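Local coordinates for putative peptide ABC-transport system periplasmic peptide-binding protein (Campylobacter jejuni, PDB 4OEV) that binds nickel(II) outside the cytoplasm as the solute-binding protein of an ABC-type importer, although its family is generally associated with peptide transport, at residues A[108-113]-A[118-123]; A[53-58]-A[64-69]; A[270-275]-A[280-285]; A[286-291]-A[295-300]. All blocks are in the same frame, centred on the assembly; numbering follows the deposited sequence.

Contact 1 (A[108-113]-A[118-123])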
# COMPACT_ATOMS: atom_id res chain seq x y z
N LYS A 108 -5.97 24.49 -5.85
CA LYS A 108 -6.73 25.69 -5.64
C LYS A 108 -7.86 25.85 -6.66
O LYS A 108 -8.99 26.17 -6.29
CB LYS A 108 -5.82 26.90 -5.70
CG LYS A 108 -6.57 28.23 -5.50
CD LYS A 108 -5.57 29.32 -5.43
CE LYS A 108 -6.28 30.66 -5.23
NZ LYS A 108 -5.29 31.73 -4.97
N SER A 109 -7.56 25.62 -7.94
CA SER A 109 -8.52 25.76 -9.02
C SER A 109 -8.19 24.84 -10.19
O SER A 109 -7.00 24.55 -10.45
CB SER A 109 -8.55 27.20 -9.54
OG SER A 109 -7.27 27.52 -10.07
N VAL A 110 -9.24 24.38 -10.87
CA VAL A 110 -9.14 23.60 -12.11
C VAL A 110 -9.90 24.34 -13.22
O VAL A 110 -11.11 24.49 -13.14
CB VAL A 110 -9.75 22.21 -11.98
CG1 VAL A 110 -9.59 21.44 -13.28
CG2 VAL A 110 -9.13 21.44 -10.76
N GLU A 111 -9.16 24.83 -14.22
CA GLU A 111 -9.77 25.62 -15.33
C GLU A 111 -9.78 24.83 -16.64
O GLU A 111 -8.72 24.48 -17.14
CB GLU A 111 -8.99 26.90 -15.60
CG GLU A 111 -8.85 27.95 -14.51
CD GLU A 111 -7.78 28.96 -14.91
OE1 GLU A 111 -6.82 29.13 -14.12
OE2 GLU A 111 -7.89 29.53 -16.04
N ILE A 112 -10.96 24.62 -17.23
CA ILE A 112 -11.06 24.01 -18.56
C ILE A 112 -10.84 25.12 -19.60
O ILE A 112 -11.71 25.99 -19.72
CB ILE A 112 -12.45 23.34 -18.74
CG1 ILE A 112 -12.60 22.20 -17.72
CG2 ILE A 112 -12.62 22.83 -20.18
CD1 ILE A 112 -14.04 21.70 -17.49
N LEU A 113 -9.68 25.16 -20.27
CA LEU A 113 -9.37 26.28 -21.22
C LEU A 113 -9.74 25.90 -22.67
O LEU A 113 -10.00 26.77 -23.52
CB LEU A 113 -7.90 26.74 -21.12
CG LEU A 113 -7.50 27.45 -19.79
CD1 LEU A 113 -5.98 27.63 -19.57
CD2 LEU A 113 -8.21 28.77 -19.58
N VAL A 118 -6.74 21.38 -19.53
CA VAL A 118 -7.12 21.88 -18.19
C VAL A 118 -5.91 22.57 -17.61
O VAL A 118 -4.76 22.26 -17.92
CB VAL A 118 -7.68 20.81 -17.23
CG1 VAL A 118 -8.94 20.18 -17.83
CG2 VAL A 118 -6.61 19.75 -16.86
N LYS A 119 -6.18 23.62 -16.84
CA LYS A 119 -5.14 24.38 -16.19
C LYS A 119 -5.41 24.24 -14.70
O LYS A 119 -6.38 24.81 -14.19
CB LYS A 119 -5.20 25.85 -16.63
CG LYS A 119 -4.08 26.74 -16.13
CD LYS A 119 -4.38 28.19 -16.56
CE LYS A 119 -3.12 29.01 -16.66
NZ LYS A 119 -2.43 29.00 -15.34
N ILE A 120 -4.54 23.50 -14.02
CA ILE A 120 -4.70 23.23 -12.60
C ILE A 120 -3.76 24.15 -11.86
O ILE A 120 -2.57 24.20 -12.16
CB ILE A 120 -4.38 21.75 -12.25
CG1 ILE A 120 -5.22 20.82 -13.10
CG2 ILE A 120 -4.58 21.48 -10.74
CD1 ILE A 120 -4.66 19.40 -13.19
N THR A 121 -4.30 24.90 -10.91
CA THR A 121 -3.46 25.76 -10.10
C THR A 121 -3.49 25.30 -8.63
O THR A 121 -4.53 24.95 -8.05
CB THR A 121 -3.90 27.26 -10.19
OG1 THR A 121 -3.69 27.73 -11.53
CG2 THR A 121 -3.08 28.11 -9.24
N LEU A 122 -2.31 25.30 -8.04
CA LEU A 122 -2.14 24.77 -6.68
C LEU A 122 -1.86 25.89 -5.70
O LEU A 122 -1.34 26.93 -6.07
CB LEU A 122 -1.00 23.78 -6.64
CG LEU A 122 -0.96 22.53 -7.52
CD1 LEU A 122 0.34 21.81 -7.18
CD2 LEU A 122 -2.19 21.70 -7.22
N PHE A 123 -2.15 25.66 -4.42
CA PHE A 123 -1.82 26.66 -3.39
C PHE A 123 -0.30 26.74 -3.16
O PHE A 123 0.27 27.82 -2.98
CB PHE A 123 -2.50 26.32 -2.06
CG PHE A 123 -3.99 26.44 -2.07
CD1 PHE A 123 -4.60 27.67 -2.07
CD2 PHE A 123 -4.78 25.30 -2.04
CE1 PHE A 123 -5.97 27.77 -2.06
CE2 PHE A 123 -6.15 25.39 -2.04
CZ PHE A 123 -6.75 26.63 -2.05
O HOH W 1 -5.99 27.03 -12.46
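With CG opposite the backbone N (chi1 179°) and the chain extended beyond it, K108 lays its aliphatic stem across the F123 ring at about a right angle. K108 CB stands 3.7 Å from the centroid of F123, over the middle of one face, in a CH-pi contact, and K108 CG reaches F123 CE1 at 3.5 Å. S109 instead turns OG between its own N and carbonyl carbon (chi1 62°), which puts S109 OG 3.4 Å from T121 CB. One water lies within hydrogen-bonding reach of that hydroxyl, T121 OG1, E111 OE1 and K119 O, perhaps more acceptors than it can serve at once, and bridges the strands on this face. The strands form an antiparallel hairpin at the edge of a four-stranded sheet, interrupted by a classic beta bulge: T121 O is gripped by K108 N at 2.7 Å and by S109 N at 3.1 Å. E111 and K119 run side by side, but E111 OE1 stays 4.6 Å from K119 NZ, beyond a salt bridge. L113 CD1 presses tightly on K119 CD at 3.5 Å. On the reverse face V110 meets V118 and I120, I112 meets V118, and helix 81-92 packs there, with I88 on V110 and A81 on I112 and V118.

Contact 2 (A[53-58]-A[64-69]); sequences SWDISK and DIFLRD
The hairpin of strands 51-56 and 62-67 pairs S53, W54 and D55 with F66, I65 and D64. On the face that carries S53, D55, D64 and F66, the contact centres on the F66 ring. The D55 carboxylate is steeply turned against this ring, the two planes 71° apart, and brings D55 OD2 to the ring edge, near its plane, 3.3 Å from F66 CE2. D55 CG lies beside its own backbone N (chi1 -56°), a setting that lets OD2 reach across to the phenyl group. An oxygen at this rim meets the slightly positive ring hydrogens, probably a mildly favourable electrostatic contact. S53 OG approaches the same ring from an oblique direction, 3.6 Å from F66 CD2, and H117 stacks on F66 from the neighbouring strand.

The two backbones form a regular antiparallel ladder, in which S53-F66 and D55-D64 are hydrogen-bonded pairs flanking the non-hydrogen-bonded pair W54-I65. F66 N donates to S53 O at 2.8 Å; the return bond, S53 N to F66 O, is longer at 3.2 Å. At the other pair, D64 N reaches D55 O at 2.9 Å, nearly straight and in the carbonyl plane. W54 CA comes 3.1 Å from D64 O, a CA-H...O contact between the ladder's rungs.

On the opposite face, W54 CB touches I65 CG1 at 4.1 Å, while the indole continues away from I65 and packs on L130 of helix 129-132. I65 is buried against V118 and I120 of the next strand. The D64 carboxylate finds its hydrogen-bond partner outside the hairpin, OD1 bonding to H117 NE2.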
# COMPACT_ATOMS: atom_id res chain seq x y z
N SER A 53 0.03 15.08 -22.81
CA SER A 53 1.21 15.78 -22.28
C SER A 53 0.83 16.84 -21.25
O SER A 53 -0.36 17.05 -20.96
CB SER A 53 2.01 16.46 -23.38
OG SER A 53 1.37 17.68 -23.80
N TRP A 54 1.85 17.47 -20.69
CA TRP A 54 1.68 18.45 -19.62
C TRP A 54 2.93 19.33 -19.45
O TRP A 54 4.05 18.89 -19.70
CB TRP A 54 1.34 17.74 -18.29
CG TRP A 54 2.29 16.64 -17.91
CD1 TRP A 54 3.45 16.76 -17.19
CD2 TRP A 54 2.19 15.25 -18.26
NE1 TRP A 54 4.05 15.52 -17.04
CE2 TRP A 54 3.30 14.59 -17.71
CE3 TRP A 54 1.25 14.50 -18.96
CZ2 TRP A 54 3.49 13.22 -17.86
CZ3 TRP A 54 1.46 13.15 -19.13
CH2 TRP A 54 2.57 12.53 -18.58
N ASP A 55 2.70 20.58 -19.04
CA ASP A 55 3.74 21.54 -18.70
C ASP A 55 3.53 22.09 -17.30
O ASP A 55 2.42 22.51 -16.96
CB ASP A 55 3.75 22.70 -19.73
CG ASP A 55 3.92 22.21 -21.18
OD1 ASP A 55 5.06 21.87 -21.57
OD2 ASP A 55 2.90 22.05 -21.90
N ILE A 56 4.61 22.19 -16.52
CA ILE A 56 4.57 22.75 -15.17
C ILE A 56 5.37 24.04 -15.08
O ILE A 56 6.50 24.12 -15.60
CB ILE A 56 5.14 21.78 -14.15
CG1 ILE A 56 4.52 20.39 -14.36
CG2 ILE A 56 4.91 22.32 -12.76
CD1 ILE A 56 4.93 19.37 -13.35
N SER A 57 4.79 25.05 -14.41
CA SER A 57 5.43 26.35 -14.33
C SER A 57 6.72 26.25 -13.52
O SER A 57 6.95 25.27 -12.79
CB SER A 57 4.47 27.36 -13.72
OG SER A 57 4.36 27.10 -12.32
N LYS A 58 7.56 27.27 -13.64
CA LYS A 58 8.86 27.23 -12.97
C LYS A 58 8.70 27.22 -11.45
O LYS A 58 9.52 26.62 -10.74
CB LYS A 58 9.72 28.42 -13.43
CG LYS A 58 11.13 28.48 -12.87
CD LYS A 58 11.78 29.82 -13.24
CE LYS A 58 11.06 31.02 -12.59
NZ LYS A 58 10.99 30.91 -11.09
N ASP A 64 -0.46 22.69 -16.73
CA ASP A 64 -1.25 22.70 -17.95
C ASP A 64 -1.27 21.28 -18.49
O ASP A 64 -0.22 20.75 -18.84
CB ASP A 64 -0.67 23.65 -19.00
CG ASP A 64 -0.98 25.11 -18.71
OD1 ASP A 64 -2.13 25.54 -18.95
OD2 ASP A 64 -0.05 25.83 -18.28
N ILE A 65 -2.45 20.66 -18.51
CA ILE A 65 -2.55 19.26 -18.94
C ILE A 65 -3.37 19.11 -20.23
O ILE A 65 -4.49 19.63 -20.31
CB ILE A 65 -3.14 18.38 -17.86
CG1 ILE A 65 -2.32 18.53 -16.58
CG2 ILE A 65 -3.18 16.92 -18.32
CD1 ILE A 65 -2.67 17.51 -15.54
N PHE A 66 -2.81 18.40 -21.21
CA PHE A 66 -3.43 18.20 -22.54
C PHE A 66 -3.88 16.73 -22.73
O PHE A 66 -3.09 15.78 -22.58
CB PHE A 66 -2.44 18.64 -23.62
CG PHE A 66 -1.96 20.06 -23.44
CD1 PHE A 66 -2.72 21.13 -23.91
CD2 PHE A 66 -0.78 20.32 -22.78
CE1 PHE A 66 -2.29 22.44 -23.70
CE2 PHE A 66 -0.34 21.60 -22.56
CZ PHE A 66 -1.10 22.68 -23.03
N LEU A 67 -5.17 16.56 -23.03
CA LEU A 67 -5.82 15.25 -22.98
C LEU A 67 -5.97 14.56 -24.33
O LEU A 67 -6.00 15.24 -25.35
CB LEU A 67 -7.20 15.42 -22.37
CG LEU A 67 -7.14 16.25 -21.07
CD1 LEU A 67 -8.53 16.48 -20.58
CD2 LEU A 67 -6.30 15.44 -20.03
N ARG A 68 -6.13 13.22 -24.32
CA ARG A 68 -6.50 12.51 -25.56
C ARG A 68 -7.94 12.87 -25.94
O ARG A 68 -8.78 13.08 -25.06
CB ARG A 68 -6.35 11.00 -25.40
CG ARG A 68 -4.96 10.56 -25.00
CD ARG A 68 -4.81 8.99 -24.93
NE ARG A 68 -5.27 8.32 -26.18
CZ ARG A 68 -4.65 7.30 -26.77
NH1 ARG A 68 -5.15 6.75 -27.88
NH2 ARG A 68 -3.52 6.82 -26.28
N ASP A 69 -8.24 13.02 -27.24
CA ASP A 69 -9.63 13.30 -27.59
C ASP A 69 -10.35 12.04 -28.04
O ASP A 69 -11.56 12.05 -28.25
CB ASP A 69 -9.74 14.41 -28.65
CG ASP A 69 -8.92 14.15 -29.90
OD1 ASP A 69 -8.41 13.04 -30.11
OD2 ASP A 69 -8.82 15.10 -30.71

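Contact 3 (A[270-275]-A[280-285]); sequences SIVKNL and AFVANH
V272, near the end of helix 268-274, meets the strand with both of its methyl groups, CG1 on A280, CG2 on V282 and the F281 carbonyl carbon. This is the packing of a helix on the strand that follows it: strand 280-282 joins an antiparallel sheet by pairing with strand 454-467, and the short axes of helix and strand run nearly antiparallel, 166° apart, separated by 7.8 Å at their closest. V272 turns its CB toward the strand, and from there the two methyls diverge. CG1 lies opposite the backbone N (chi1 169°) and drops onto the A280 peptide, V272 CG1 standing only 3.2 Å from A280 O; the A280 methyl, also directed at the helix, is a looser neighbour. CG2 faces V282, whose side chain crosses that of V272 obliquely. The contact is thus carbon against carbon and against a peptide carbonyl, carried by one buried valine. Behind it, V272 also touches A458 of strand 454-467, I271 and L275 turn to helix 342-357, and V282 is backed by K268 and E269 from the preceding helical turn. On the second branch, V272 CG2 rests 3.8 Å from V282 CG2 and equally far from V282 N.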
# COMPACT_ATOMS: atom_id res chain seq x y z
N SER A 270 18.69 -12.56 11.76
CA SER A 270 18.28 -13.94 11.87
C SER A 270 16.90 -14.23 11.25
O SER A 270 16.68 -15.30 10.68
CB SER A 270 18.29 -14.37 13.34
OG SER A 270 17.59 -15.60 13.51
N ILE A 271 15.98 -13.27 11.37
CA ILE A 271 14.64 -13.42 10.80
C ILE A 271 14.65 -13.52 9.28
O ILE A 271 14.02 -14.40 8.69
CB ILE A 271 13.77 -12.22 11.21
CG1 ILE A 271 13.26 -12.39 12.64
CG2 ILE A 271 12.59 -12.03 10.25
CD1 ILE A 271 12.52 -11.16 13.10
N VAL A 272 15.36 -12.60 8.65
CA VAL A 272 15.42 -12.58 7.20
C VAL A 272 16.16 -13.80 6.68
O VAL A 272 15.74 -14.43 5.69
CB VAL A 272 16.11 -11.31 6.71
CG1 VAL A 272 16.42 -11.43 5.22
CG2 VAL A 272 15.22 -10.15 6.98
N LYS A 273 17.26 -14.14 7.34
CA LYS A 273 18.03 -15.31 6.96
C LYS A 273 17.17 -16.56 7.06
O LYS A 273 17.09 -17.35 6.12
CB LYS A 273 19.27 -15.45 7.84
CG LYS A 273 20.07 -16.71 7.60
CD LYS A 273 21.24 -16.82 8.60
CE LYS A 273 20.72 -16.87 10.06
NZ LYS A 273 21.71 -16.50 11.14
N ASN A 274 16.50 -16.74 8.20
CA ASN A 274 15.88 -18.02 8.50
C ASN A 274 14.41 -18.14 8.12
O ASN A 274 14.02 -19.12 7.48
CB ASN A 274 16.09 -18.34 9.97
CG ASN A 274 17.57 -18.45 10.32
OD1 ASN A 274 18.33 -19.11 9.60
ND2 ASN A 274 17.98 -17.78 11.39
N LEU A 275 13.58 -17.19 8.51
CA LEU A 275 12.16 -17.30 8.20
C LEU A 275 11.87 -17.02 6.73
O LEU A 275 11.10 -17.75 6.07
CB LEU A 275 11.34 -16.36 9.07
CG LEU A 275 9.85 -16.27 8.78
CD1 LEU A 275 9.19 -17.65 8.95
CD2 LEU A 275 9.26 -15.24 9.71
N ALA A 280 13.72 -11.52 1.22
CA ALA A 280 13.52 -10.30 2.01
C ALA A 280 14.85 -9.64 2.34
O ALA A 280 15.90 -10.28 2.23
CB ALA A 280 12.75 -10.62 3.27
N PHE A 281 14.82 -8.38 2.76
CA PHE A 281 16.02 -7.77 3.30
C PHE A 281 15.61 -7.02 4.57
O PHE A 281 14.44 -6.64 4.73
CB PHE A 281 16.79 -6.89 2.26
CG PHE A 281 16.18 -5.51 1.95
CD1 PHE A 281 16.37 -4.41 2.80
CD2 PHE A 281 15.54 -5.27 0.71
CE1 PHE A 281 15.85 -3.13 2.47
CE2 PHE A 281 15.03 -4.02 0.36
CZ PHE A 281 15.18 -2.94 1.23
N VAL A 282 16.56 -6.90 5.50
CA VAL A 282 16.28 -6.23 6.78
C VAL A 282 15.83 -4.78 6.54
O VAL A 282 16.48 -4.06 5.77
CB VAL A 282 17.50 -6.23 7.70
CG1 VAL A 282 17.15 -5.45 9.00
CG2 VAL A 282 17.95 -7.68 7.99
N ALA A 283 14.73 -4.37 7.18
CA ALA A 283 14.21 -3.02 7.15
C ALA A 283 14.56 -2.23 8.42
O ALA A 283 14.59 -2.78 9.53
CB ALA A 283 12.67 -3.03 6.96
N ASN A 284 14.76 -0.93 8.24
CA ASN A 284 15.05 -0.00 9.33
C ASN A 284 14.21 1.25 9.23
O ASN A 284 13.96 1.91 10.22
CB ASN A 284 16.54 0.37 9.29
CG ASN A 284 17.40 -0.68 9.93
OD1 ASN A 284 17.17 -1.05 11.09
ND2 ASN A 284 18.41 -1.18 9.18
N HIS A 285 13.76 1.58 8.03
CA HIS A 285 12.89 2.75 7.89
C HIS A 285 12.01 2.60 6.62
O HIS A 285 12.16 1.63 5.89
CB HIS A 285 13.73 4.04 7.90
CG HIS A 285 14.44 4.35 6.61
ND1 HIS A 285 13.79 4.70 5.45
CD2 HIS A 285 15.77 4.46 6.34
CE1 HIS A 285 14.67 4.96 4.51
NE2 HIS A 285 15.88 4.83 5.03

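Contact 4 (A[286-291]-A[295-300]); sequences PLERSW and KNFKIY
E288 OE2 comes 3.7 Å from F297 CZ, the closest approach between two irregular segments of the loop that links strand 280-282 to helix 304-313. E288 sits in a type I beta turn from L287 to S290, closed by S290 N donating to L287 O at 3.1 Å. Its extended side chain meets F297 at about a right angle, carboxylate and ring planes 80° apart, and the oxygen approaches the ring obliquely. The second link runs through solvent. K295 NZ stays 4.5 Å from S290 O, and a water fills the step, donating to S290 O at 2.8 Å and accepting from K295 NZ at 2.8 Å. The final bend of the lysine chain (chi4 59°) helps bring the ammonium group to this water.

Further out, both partners of the first link are positioned by N284 and H285, H285 serving both. E288 OE1 accepts from the backbone N of each, which probably restrains the rotation of the carboxylate, OE2 being turned to the ring. The H285 ring in turn packs edge-to-face with F297, while K295 N lies in the plane of the F297 ring at its edge and is itself bonded to N293 OD1. S290 OG bonds to A292 N, and lies over one face of the W291 ring, offset toward its rim. A second water accepts from K295 NZ at 2.7 Å and gives a weak bond to W291 O at 3.4 Å.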
# COMPACT_ATOMS: atom_id res chain seq x y z
N PRO A 286 11.05 3.53 6.38
CA PRO A 286 10.00 3.15 5.43
C PRO A 286 10.24 3.60 3.98
O PRO A 286 9.37 3.41 3.11
CB PRO A 286 8.77 3.84 6.00
CG PRO A 286 9.33 5.10 6.57
CD PRO A 286 10.75 4.82 7.02
N LEU A 287 11.44 4.09 3.71
CA LEU A 287 11.72 4.61 2.37
C LEU A 287 12.99 4.04 1.74
O LEU A 287 13.65 4.73 0.96
CB LEU A 287 11.81 6.15 2.44
CG LEU A 287 10.52 6.91 2.73
CD1 LEU A 287 10.81 8.35 2.99
CD2 LEU A 287 9.55 6.79 1.55
N GLU A 288 13.31 2.77 2.03
CA GLU A 288 14.60 2.17 1.62
C GLU A 288 14.64 1.66 0.17
O GLU A 288 15.68 1.14 -0.30
CB GLU A 288 14.95 1.03 2.58
CG GLU A 288 15.20 1.58 4.00
CD GLU A 288 15.82 0.56 4.92
OE1 GLU A 288 15.08 0.07 5.82
OE2 GLU A 288 17.01 0.26 4.74
N ARG A 289 13.53 1.81 -0.54
CA ARG A 289 13.52 1.56 -1.98
C ARG A 289 13.18 2.84 -2.74
O ARG A 289 12.96 2.81 -3.96
CB ARG A 289 12.53 0.46 -2.35
CG ARG A 289 13.06 -0.95 -2.04
CD ARG A 289 12.69 -1.90 -3.16
NE ARG A 289 12.98 -3.27 -2.77
CZ ARG A 289 14.06 -3.95 -3.16
NH1 ARG A 289 14.93 -3.38 -3.99
NH2 ARG A 289 14.25 -5.20 -2.74
N SER A 290 13.26 3.96 -2.04
CA SER A 290 12.99 5.30 -2.61
C SER A 290 14.23 6.12 -2.95
O SER A 290 15.29 5.93 -2.34
CB SER A 290 12.16 6.10 -1.63
OG SER A 290 11.95 7.40 -2.16
N TRP A 291 14.09 7.06 -3.91
CA TRP A 291 15.15 8.04 -4.14
C TRP A 291 15.35 8.89 -2.88
O TRP A 291 16.44 9.44 -2.64
CB TRP A 291 14.83 8.92 -5.36
CG TRP A 291 13.47 9.56 -5.34
CD1 TRP A 291 12.36 9.11 -5.99
CD2 TRP A 291 13.07 10.76 -4.65
NE1 TRP A 291 11.30 9.95 -5.74
CE2 TRP A 291 11.72 10.97 -4.93
CE3 TRP A 291 13.74 11.68 -3.82
CZ2 TRP A 291 11.01 12.06 -4.42
CZ3 TRP A 291 13.02 12.75 -3.29
CH2 TRP A 291 11.68 12.92 -3.59
N LYS A 295 20.16 6.92 3.10
CA LYS A 295 21.25 5.95 2.97
C LYS A 295 22.34 6.06 4.05
O LYS A 295 23.14 5.14 4.20
CB LYS A 295 21.90 6.07 1.59
CG LYS A 295 21.05 5.50 0.47
CD LYS A 295 21.77 5.50 -0.87
CE LYS A 295 21.07 4.56 -1.83
NZ LYS A 295 19.64 4.96 -2.03
N ASN A 296 22.38 7.17 4.78
CA ASN A 296 23.24 7.24 5.94
C ASN A 296 22.45 7.64 7.16
O ASN A 296 22.32 8.82 7.48
CB ASN A 296 24.39 8.20 5.75
CG ASN A 296 25.61 7.77 6.53
OD1 ASN A 296 25.66 7.91 7.76
ND2 ASN A 296 26.61 7.24 5.82
N PHE A 297 21.91 6.64 7.84
CA PHE A 297 21.03 6.84 8.96
C PHE A 297 21.44 5.92 10.11
O PHE A 297 22.19 4.96 9.90
CB PHE A 297 19.57 6.58 8.56
CG PHE A 297 19.37 5.31 7.77
CD1 PHE A 297 19.20 4.09 8.43
CD2 PHE A 297 19.40 5.32 6.38
CE1 PHE A 297 19.03 2.91 7.71
CE2 PHE A 297 19.23 4.14 5.64
CZ PHE A 297 19.05 2.93 6.31
N LYS A 298 20.96 6.26 11.30
CA LYS A 298 21.18 5.49 12.52
C LYS A 298 20.26 4.27 12.54
O LYS A 298 19.20 4.28 11.93
CB LYS A 298 20.92 6.37 13.75
CG LYS A 298 22.07 7.32 14.13
CD LYS A 298 21.60 8.16 15.33
CE LYS A 298 22.61 9.18 15.82
NZ LYS A 298 21.92 10.02 16.88
N ILE A 299 20.69 3.20 13.21
CA ILE A 299 19.81 2.04 13.39
C ILE A 299 19.91 1.45 14.78
O ILE A 299 20.90 1.68 15.51
CB ILE A 299 20.09 0.88 12.37
CG1 ILE A 299 21.37 0.14 12.73
CG2 ILE A 299 20.04 1.38 10.94
CD1 ILE A 299 21.60 -1.12 11.93
N TYR A 300 18.90 0.65 15.11
CA TYR A 300 18.91 -0.13 16.32
C TYR A 300 19.55 -1.48 16.01
O TYR A 300 18.86 -2.39 15.53
CB TYR A 300 17.47 -0.32 16.87
CG TYR A 300 16.88 1.01 17.33
CD1 TYR A 300 17.22 1.53 18.59
CD2 TYR A 300 16.03 1.75 16.51
CE1 TYR A 300 16.71 2.74 19.03
CE2 TYR A 300 15.50 2.98 16.95
CZ TYR A 300 15.86 3.47 18.21
OH TYR A 300 15.37 4.69 18.70
O HOH W 2 17.14 3.81 -2.09
O HOH W 3 19.37 7.68 -2.24

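How the contacts relate
Contacts 1 and 2 are two hairpins of one antiparallel sheet: strands 62-67 and 117-122 are neighbours, joined by I65 N and V118 O at 2.9 Å. Both rely on backbone ladders, each with a largely apolar face turned inward and a mixed, more exposed one; contact 1, partly buried, covers more than twice the surface of contact 2, which like contact 4 lies at the surface. Contacts 3 and 4 follow each other along the chain and touch, F281 meeting R289 and N284 meeting I299, yet no ladder joins their segments. Contact 3 is partly buried aliphatic packing, contact 4 a water-bridged loop. The centres of contacts 1 and 3 lie about 45 Å apart.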